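Local coordinates for protein 3-hydroxyisobutyryl-CoA hydrolase (Mycobacterium thermoresistibile, PDB 4HDT) that probably hydrolyses 3-hydroxy-2-methylpropanoyl-CoA to 3-hydroxy-2-methylpropanoate and free CoA, and belongs to the crotonase-like enoyl-CoA hydratase/isomerase family, at residues 263-267 and 322-327. Numbering follows the deposited sequence.
Sequences TRSPI and WRPATL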
# COMPACT_ATOMS: atom_id res chain seq x y z
N THR A 263 -8.58 -17.27 -6.49
CA THR A 263 -8.08 -17.75 -5.19
C THR A 263 -8.34 -16.80 -4.02
O THR A 263 -8.08 -17.18 -2.87
CB THR A 263 -6.55 -18.00 -5.19
OG1 THR A 263 -5.82 -16.76 -5.27
CG2 THR A 263 -6.15 -19.01 -6.31
N ARG A 264 -8.85 -15.60 -4.29
CA ARG A 264 -8.92 -14.56 -3.27
C ARG A 264 -10.26 -14.61 -2.58
O ARG A 264 -11.21 -15.27 -3.03
CB ARG A 264 -8.68 -13.17 -3.89
CG ARG A 264 -7.43 -12.98 -4.70
CD ARG A 264 -6.21 -13.46 -3.97
NE ARG A 264 -5.00 -12.98 -4.59
CZ ARG A 264 -3.77 -13.28 -4.17
NH1 ARG A 264 -3.57 -14.16 -3.19
NH2 ARG A 264 -2.72 -12.75 -4.75
N SER A 265 -10.32 -13.96 -1.41
CA SER A 265 -11.55 -13.94 -0.64
C SER A 265 -12.69 -13.31 -1.43
O SER A 265 -12.55 -12.14 -1.83
CB SER A 265 -11.31 -13.15 0.66
OG SER A 265 -12.51 -12.69 1.24
N PRO A 266 -13.83 -14.03 -1.63
CA PRO A 266 -14.97 -13.39 -2.34
C PRO A 266 -15.47 -12.08 -1.74
O PRO A 266 -15.62 -11.09 -2.46
CB PRO A 266 -16.04 -14.47 -2.34
CG PRO A 266 -15.23 -15.74 -2.43
CD PRO A 266 -14.04 -15.48 -1.51
N ILE A 267 -15.64 -12.03 -0.41
CA ILE A 267 -16.13 -10.80 0.20
C ILE A 267 -15.07 -9.70 0.09
O ILE A 267 -15.40 -8.57 -0.27
CB ILE A 267 -16.64 -11.00 1.64
CG1 ILE A 267 -17.34 -9.74 2.16
CG2 ILE A 267 -15.49 -11.39 2.57
CD1 ILE A 267 -18.55 -9.31 1.36
N TRP A 322 -12.64 -19.82 2.48
CA TRP A 322 -13.33 -18.57 2.58
C TRP A 322 -14.81 -18.80 2.82
O TRP A 322 -15.41 -19.79 2.34
CB TRP A 322 -13.18 -17.77 1.28
CG TRP A 322 -11.77 -17.47 0.82
CD1 TRP A 322 -11.25 -17.75 -0.42
CD2 TRP A 322 -10.78 -16.71 1.51
NE1 TRP A 322 -9.98 -17.26 -0.52
CE2 TRP A 322 -9.66 -16.60 0.64
CE3 TRP A 322 -10.70 -16.15 2.78
CZ2 TRP A 322 -8.49 -15.94 1.00
CZ3 TRP A 322 -9.53 -15.49 3.15
CH2 TRP A 322 -8.43 -15.38 2.26
N ARG A 323 -15.42 -17.86 3.53
CA ARG A 323 -16.84 -17.91 3.84
C ARG A 323 -17.38 -16.48 3.79
O ARG A 323 -16.96 -15.66 4.61
CB ARG A 323 -17.02 -18.54 5.25
N PRO A 324 -18.26 -16.14 2.83
CA PRO A 324 -18.81 -17.00 1.77
C PRO A 324 -17.78 -17.55 0.81
O PRO A 324 -16.81 -16.88 0.46
CB PRO A 324 -19.77 -16.07 1.01
CG PRO A 324 -19.31 -14.70 1.33
CD PRO A 324 -18.78 -14.76 2.72
N ALA A 325 -18.03 -18.77 0.34
CA ALA A 325 -17.04 -19.49 -0.45
C ALA A 325 -17.07 -19.07 -1.91
O ALA A 325 -16.12 -19.31 -2.63
CB ALA A 325 -17.27 -20.99 -0.34
N THR A 326 -18.16 -18.46 -2.35
CA THR A 326 -18.30 -18.07 -3.76
C THR A 326 -18.81 -16.65 -3.86
O THR A 326 -19.52 -16.18 -2.98
CB THR A 326 -19.29 -19.01 -4.51
OG1 THR A 326 -20.63 -18.82 -4.02
CG2 THR A 326 -18.90 -20.44 -4.32
N LEU A 327 -18.46 -15.98 -4.96
CA LEU A 327 -18.98 -14.64 -5.24
C LEU A 327 -20.50 -14.59 -5.34
O LEU A 327 -21.11 -13.62 -4.97
CB LEU A 327 -18.37 -14.10 -6.53
CG LEU A 327 -16.89 -13.76 -6.41
CD1 LEU A 327 -16.26 -13.68 -7.79
CD2 LEU A 327 -16.70 -12.43 -5.71
O HOH W 1 -15.90 -14.36 1.23
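Trp322 lays one face of its indole over the backbone of Ser265, whose CA sits 3.5 Å from the centroid of the five-membered ring and only 9° off its normal, a CH-pi contact. Ser265 CB continues the contact over the six-membered ring, 3.7 Å from Trp322 CE3. A hydrogen bond at the edge helps to fix the rotation of the indole: Trp322 NE1 donates almost straight (168°) to Thr263 O at 3.0 Å; the acceptor lies in the indole plane, although the donor stands above the carbonyl plane of Thr263. CG of Trp322 is anti to the carbonyl carbon (chi1 -57°), which carries the indole over Ser265, and chi2 turns its face onto the backbone just ahead of helix 266-279. Pro266 fills the bend between the tryptophan and the chain beyond it: its CD packs 3.7 Å from Trp322 CB, while CG comes 3.5 Å from O of Pro324, the residue that follows the cis Arg323-Pro324 peptide bond. On its other flank, Leu327 CD2 reaches Pro266 CB at 4.0 Å. A water accepts from Ile267 N and donates to Pro324 O, linking a backbone amide of the first helical turn to the loop. Ser265 OG, anti to its backbone N, turns instead to Ala268 N and Asp304. This is a serine N-cap followed by proline at N1, a classic helix start, here covered by the loop between helices 303-313 and 332-336 in the helical C-terminal part of a crotonase-like fold.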